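COG3291: FOG: PKD repeat (Clostridium thermocellum, PDB 1WMX) serves as the family 30 carbohydrate-binding module of CelJ, a much larger multidomain protein that probably acts as a cellulase. Local coordinates at residues B[102-107]-B[138-143]; B[106-111]-B[152-157]. One frame throughout, in Å; residues are numbered along the deposited sequence.

Interaction 1: residues B[102-107]-B[138-143]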
loop_
_atom_site.group_PDB
_atom_site.type_symbol
_atom_site.label_atom_id
_atom_site.label_comp_id
_atom_site.label_asym_id
_atom_site.label_seq_id
_atom_site.Cartn_x
_atom_site.Cartn_y
_atom_site.Cartn_z
ATOM N N ILE B 102 1.837 5.032 -10.774
ATOM C CA ILE B 102 2.265 3.786 -11.419
ATOM C C ILE B 102 3.481 3.242 -10.676
ATOM O O ILE B 102 4.380 3.998 -10.294
ATOM C CB ILE B 102 2.623 4.050 -12.892
ATOM C CG1 ILE B 102 3.057 2.756 -13.601
ATOM C CG2 ILE B 102 3.757 5.069 -13.029
ATOM C CD1 ILE B 102 3.131 2.874 -15.125
ATOM N N GLY B 103 3.501 1.932 -10.467
ATOM C CA GLY B 103 4.624 1.297 -9.752
ATOM C C GLY B 103 4.472 -0.224 -9.687
ATOM O O GLY B 103 3.776 -0.830 -10.502
ATOM N N PHE B 104 5.146 -0.811 -8.700
ATOM C CA PHE B 104 5.122 -2.271 -8.478
ATOM C C PHE B 104 4.864 -2.587 -7.000
ATOM O O PHE B 104 5.050 -1.745 -6.121
ATOM C CB PHE B 104 6.461 -2.892 -8.883
ATOM C CG PHE B 104 6.715 -2.821 -10.377
ATOM C CD1 PHE B 104 6.254 -3.840 -11.216
ATOM C CD2 PHE B 104 7.405 -1.736 -10.915
ATOM C CE1 PHE B 104 6.481 -3.768 -12.596
ATOM C CE2 PHE B 104 7.630 -1.660 -12.290
ATOM C CZ PHE B 104 7.167 -2.676 -13.134
ATOM N N ARG B 105 4.440 -3.809 -6.768
ATOM C CA ARG B 105 4.131 -4.318 -5.422
ATOM C C ARG B 105 4.782 -5.676 -5.296
ATOM O O ARG B 105 4.830 -6.444 -6.260
ATOM C CB ARG B 105 2.631 -4.407 -5.331
ATOM C CG ARG B 105 1.969 -4.825 -4.034
ATOM C CD ARG B 105 0.529 -4.930 -4.439
ATOM N NE ARG B 105 -0.526 -4.881 -3.461
ATOM C CZ ARG B 105 -1.249 -3.801 -3.151
ATOM N NH1 ARG B 105 -0.984 -2.586 -3.665
ATOM N NH2 ARG B 105 -2.325 -3.885 -2.379
ATOM N N ASP B 106 5.282 -5.953 -4.120
ATOM C CA ASP B 106 5.931 -7.233 -3.851
ATOM C C ASP B 106 5.127 -7.977 -2.800
ATOM O O ASP B 106 4.074 -7.510 -2.361
ATOM C CB ASP B 106 7.359 -7.008 -3.346
ATOM C CG ASP B 106 7.423 -6.564 -1.890
ATOM O OD1 ASP B 106 8.556 -6.355 -1.351
ATOM O OD2 ASP B 106 6.348 -6.406 -1.222
ATOM N N LYS B 107 5.637 -9.124 -2.424
ATOM C CA LYS B 107 5.019 -9.960 -1.397
ATOM C C LYS B 107 6.122 -10.761 -0.725
ATOM O O LYS B 107 6.805 -11.558 -1.366
ATOM C CB LYS B 107 3.979 -10.902 -2.015
ATOM C CG LYS B 107 3.252 -11.754 -0.969
ATOM C CD LYS B 107 2.071 -12.527 -1.547
ATOM C CE LYS B 107 2.500 -13.551 -2.591
ATOM N NZ LYS B 107 1.387 -14.386 -3.074
ATOM N N ILE B 138 9.796 3.627 -18.275
ATOM C CA ILE B 138 10.149 3.914 -16.881
ATOM C C ILE B 138 11.274 2.977 -16.480
ATOM O O ILE B 138 11.188 1.755 -16.649
ATOM C CB ILE B 138 8.916 3.736 -16.022
ATOM C CG1 ILE B 138 7.800 4.689 -16.460
ATOM C CG2 ILE B 138 9.176 4.009 -14.540
ATOM C CD1 ILE B 138 6.516 4.530 -15.661
ATOM N N PRO B 139 12.372 3.175 -15.963
ATOM C CA PRO B 139 13.566 2.578 -15.399
ATOM C C PRO B 139 13.320 2.054 -13.957
ATOM O O PRO B 139 13.138 2.844 -13.006
ATOM C CB PRO B 139 14.625 3.612 -15.475
ATOM C CG PRO B 139 13.955 4.918 -15.921
ATOM C CD PRO B 139 12.505 4.683 -16.146
ATOM N N LEU B 140 13.380 1.047 -14.080
ATOM C CA LEU B 140 13.304 0.208 -12.857
ATOM C C LEU B 140 14.146 0.804 -11.730
ATOM O O LEU B 140 13.676 0.945 -10.590
ATOM C CB LEU B 140 13.832 -1.212 -13.161
ATOM C CG LEU B 140 12.936 -2.011 -14.123
ATOM C CD1 LEU B 140 13.165 -3.526 -14.044
ATOM C CD2 LEU B 140 11.444 -1.811 -13.861
ATOM N N ARG B 141 15.446 0.987 -11.916
ATOM C CA ARG B 141 16.298 1.449 -10.806
ATOM C C ARG B 141 15.680 2.721 -10.192
ATOM O O ARG B 141 15.806 2.968 -8.981
ATOM C CB ARG B 141 17.782 1.731 -11.328
ATOM C CG ARG B 141 17.867 2.839 -12.433
ATOM C CD ARG B 141 19.217 3.073 -13.252
ATOM N NE ARG B 141 19.321 2.375 -14.460
ATOM C CZ ARG B 141 18.908 2.390 -15.734
ATOM N NH1 ARG B 141 18.197 3.344 -16.378
ATOM N NH2 ARG B 141 19.134 1.280 -16.426
ATOM N N ASP B 142 14.827 3.404 -10.878
ATOM C CA ASP B 142 14.234 4.633 -10.326
ATOM C C ASP B 142 13.129 4.324 -9.284
ATOM O O ASP B 142 12.792 5.167 -8.447
ATOM C CB ASP B 142 13.569 5.466 -11.444
ATOM C CG ASP B 142 14.558 6.099 -12.427
ATOM O OD1 ASP B 142 14.132 6.920 -13.332
ATOM O OD2 ASP B 142 15.809 5.815 -12.354
ATOM N N LEU B 143 12.588 3.114 -9.357
ATOM C CA LEU B 143 11.470 2.678 -8.478
ATOM C C LEU B 143 11.899 1.740 -7.378
ATOM O O LEU B 143 11.609 1.986 -6.185
ATOM C CB LEU B 143 10.436 1.904 -9.308
ATOM C CG LEU B 143 9.529 2.803 -10.132
ATOM C CD1 LEU B 143 8.552 2.021 -11.015
ATOM C CD2 LEU B 143 8.671 3.718 -9.263
#

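Interaction 2: residues B[106-111]-B[152-157]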
loop_
_atom_site.group_PDB
_atom_site.type_symbol
_atom_site.label_atom_id
_atom_site.label_comp_id
_atom_site.label_asym_id
_atom_site.label_seq_id
_atom_site.Cartn_x
_atom_site.Cartn_y
_atom_site.Cartn_z
ATOM N N ASP B 106 5.282 -5.953 -4.120
ATOM C CA ASP B 106 5.931 -7.233 -3.851
ATOM C C ASP B 106 5.127 -7.977 -2.800
ATOM O O ASP B 106 4.074 -7.510 -2.361
ATOM C CB ASP B 106 7.359 -7.008 -3.346
ATOM C CG ASP B 106 7.423 -6.564 -1.890
ATOM O OD1 ASP B 106 8.556 -6.355 -1.351
ATOM O OD2 ASP B 106 6.348 -6.406 -1.222
ATOM N N LYS B 107 5.637 -9.124 -2.424
ATOM C CA LYS B 107 5.019 -9.960 -1.397
ATOM C C LYS B 107 6.122 -10.761 -0.725
ATOM O O LYS B 107 6.805 -11.558 -1.366
ATOM C CB LYS B 107 3.979 -10.902 -2.015
ATOM C CG LYS B 107 3.252 -11.754 -0.969
ATOM C CD LYS B 107 2.071 -12.527 -1.547
ATOM C CE LYS B 107 2.500 -13.551 -2.591
ATOM N NZ LYS B 107 1.387 -14.386 -3.074
ATOM N N VAL B 108 6.278 -10.515 0.561
ATOM C CA VAL B 108 7.289 -11.191 1.388
ATOM C C VAL B 108 6.627 -11.631 2.684
ATOM O O VAL B 108 6.437 -10.836 3.602
ATOM C CB VAL B 108 8.440 -10.235 1.692
ATOM C CG1 VAL B 108 9.487 -10.887 2.596
ATOM C CG2 VAL B 108 9.144 -9.779 0.413
ATOM N N TYR B 109 6.288 -12.899 2.740
ATOM C CA TYR B 109 5.585 -13.469 3.896
ATOM C C TYR B 109 6.361 -13.330 5.223
ATOM O O TYR B 109 5.755 -13.257 6.296
ATOM C CB TYR B 109 5.300 -14.949 3.660
ATOM C CG TYR B 109 4.267 -15.177 2.555
ATOM C CD1 TYR B 109 2.907 -14.980 2.808
ATOM C CD2 TYR B 109 4.674 -15.583 1.282
ATOM C CE1 TYR B 109 1.963 -15.187 1.797
ATOM C CE2 TYR B 109 3.732 -15.791 0.270
ATOM C CZ TYR B 109 2.376 -15.594 0.528
ATOM O OH TYR B 109 1.452 -15.802 -0.457
ATOM N N GLU B 110 7.668 -13.267 5.145
ATOM C CA GLU B 110 8.486 -13.283 6.352
ATOM C C GLU B 110 8.581 -11.828 6.934
ATOM O O GLU B 110 8.841 -11.613 8.137
ATOM C CB GLU B 110 9.892 -13.793 5.975
ATOM C CG GLU B 110 10.009 -15.089 5.155
ATOM C CD GLU B 110 9.645 -15.379 3.764
ATOM O OE1 GLU B 110 9.230 -16.521 3.710
ATOM O OE2 GLU B 110 9.684 -14.572 2.733
ATOM N N ARG B 111 8.203 -10.777 6.173
ATOM C CA ARG B 111 8.185 -9.374 6.644
ATOM C C ARG B 111 6.869 -9.142 7.408
ATOM O O ARG B 111 5.900 -8.612 6.862
ATOM C CB ARG B 111 8.276 -8.459 5.421
ATOM C CG ARG B 111 8.915 -7.100 5.671
ATOM C CD ARG B 111 9.134 -6.355 4.353
ATOM N NE ARG B 111 7.893 -6.209 3.586
ATOM C CZ ARG B 111 7.804 -6.245 2.260
ATOM N NH1 ARG B 111 8.899 -6.427 1.503
ATOM N NH2 ARG B 111 6.641 -6.103 1.623
ATOM N N PRO B 152 12.687 -6.542 -4.757
ATOM C CA PRO B 152 12.567 -6.820 -6.194
ATOM C C PRO B 152 12.644 -8.289 -6.613
ATOM O O PRO B 152 12.337 -8.629 -7.757
ATOM C CB PRO B 152 13.674 -5.953 -6.813
ATOM C CG PRO B 152 14.650 -5.768 -5.677
ATOM C CD PRO B 152 13.748 -5.553 -4.502
ATOM N N SER B 153 13.035 -9.165 -5.698
ATOM C CA SER B 153 13.096 -10.583 -6.025
ATOM C C SER B 153 11.731 -11.235 -5.770
ATOM O O SER B 153 11.529 -12.404 -6.100
ATOM C CB SER B 153 14.154 -11.290 -5.169
ATOM O OG SER B 153 13.714 -11.402 -3.819
ATOM N N SER B 154 10.800 -10.485 -5.179
ATOM C CA SER B 154 9.466 -11.017 -4.861
ATOM C C SER B 154 8.298 -10.175 -5.377
ATOM O O SER B 154 7.311 -9.986 -4.668
ATOM C CB SER B 154 9.309 -11.165 -3.350
ATOM O OG SER B 154 10.381 -11.893 -2.785
ATOM N N VAL B 155 8.403 -9.697 -6.610
ATOM C CA VAL B 155 7.376 -8.854 -7.212
ATOM C C VAL B 155 6.158 -9.622 -7.719
ATOM O O VAL B 155 6.294 -10.645 -8.410
ATOM C CB VAL B 155 7.965 -8.044 -8.391
ATOM C CG1 VAL B 155 6.893 -7.148 -9.002
ATOM C CG2 VAL B 155 9.163 -7.229 -7.913
ATOM N N THR B 156 4.966 -9.119 -7.392
ATOM C CA THR B 156 3.739 -9.778 -7.844
ATOM C C THR B 156 2.970 -9.008 -8.897
ATOM O O THR B 156 2.481 -9.598 -9.848
ATOM C CB THR B 156 2.729 -10.039 -6.687
ATOM O OG1 THR B 156 2.363 -8.793 -6.079
ATOM C CG2 THR B 156 3.319 -10.986 -5.659
ATOM N N CYS B 157 2.945 -7.640 -8.719
ATOM C CA CYS B 157 2.103 -6.915 -9.659
ATOM C C CYS B 157 2.640 -5.550 -9.982
ATOM O O CYS B 157 3.507 -5.006 -9.312
ATOM C CB CYS B 157 0.685 -6.625 -9.096
ATOM S SG CYS B 157 -0.146 -8.065 -8.275
HETATM O O HOH W 1 1.452 -8.843 -3.617
#

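Interaction 1: residues B[102-107]-B[138-143]
Gly103 and Leu143 mark the closest backbone approach, their CA atoms 7.1 Å apart, and no hydrogen bond joins the two segments, which belong to different layers of the fold. Strand 101-106 lies in one antiparallel sheet, while strand 134-139 lies in another and runs into the short, weakly bonded helix 140-143; packing is almost all between side chains, as in the interior of a beta-sandwich, with Gly103 contributing backbone. At one end Ile102 and Ile138 meet tip to tip, with Ile102 CD1 3.8 Å from Ile138 CD1. The Ile102 chain is extended, CG1 lying anti to the backbone N (chi1 -179°), and this carries CD1 across to the opposite layer. The Phe104 ring receives both leucines of the helical turn. Leu143 CD1 sits near the ring plane at its edge, 3.9 Å from Phe104 CD2, whereas Leu140 CD2 approaches Phe104 CE2 obliquely at 4.1 Å. Both leucine side chains cross the phenylalanine at roughly a right angle. Between these groups Leu143 CD1 comes to 4.2 Å from Gly103 CA. With every touching residue buried and no polar bond fixing its direction, the contact rests on apolar packing.

Interaction 2: residues B[106-111]-B[152-157]
Asp106 and Val155, whose CA atoms approach to 4.0 Å, form an antiparallel non-hydrogen-bonded pair immediately beside a classic beta bulge, in which Thr156 and Cys157 both face Arg105. Here strand 101-106 runs out beside strand 155-161 of the five-stranded sheet into the loop leading to strand 118-122. The side chains of the pair diverge, Val155 pointing away from the other segment. One backbone bond continues the pairing past the end of strand 101-106: Lys107 N donates to Ser154 O at 2.9 Å, bent to 143° at the hydrogen. Side chains add small apolar contacts. Thr156 CG2 lies 3.7 Å from Lys107 CB, with the two side chains crossing, and Val108 CG2 reaches within 4.0 Å of Ser154 CB; the hydroxyl of Ser154 is held by Asp151. Lys107 CG lies over one face of the Tyr109 ring, toward its rim; the chain then bends at chi3 (64°), and NZ bonds to Tyr109 OH and Trp73 O.

Asp106 organises the loop that follows. Its CG stands between the backbone N and the carbonyl carbon (chi1 77°), where the carboxylate meets Arg111 in an end-on, two-nitrogen salt bridge: Arg111 NH1 to Asp106 OD1 and Arg111 NH2 to Asp106 OD2, each 2.9 Å, with both oxygens near the guanidinium plane and OD2 using its syn lone pair. Val108 CB lies over one guanidinium face. Asp151 N and Ile117 N also donate to this buried carboxylate, so four bonds fix its rotation and probably stabilise its charge. A water bridges the segments, accepting from Thr156 OG1 at 2.6 Å and donating to Asp106 O at 3.2 Å.

Interactions 1 and 2 lie with their centres 12 Å apart on the same side of the module and share Asp106 and Lys107. In chain order come 102-107, then 106-111 overlapping it, then 138-143 and 152-157. Strand 101-106 therefore serves two purposes: residues 102-104 pack against the end of strand 134-139 and the helical turn after it, while the strand pairs along its length with strand 155-161, the last pair being that of interaction 2. Arg105 connects the two contacts, its N and O probably hydrogen-bonded to Cys157 O and Thr156 N. The centre of interaction 1 lies about 10 Å from the centre of the chain, that of interaction 2 about 18 Å, so the strand leads from apolar interior to polar, loop-bearing rim.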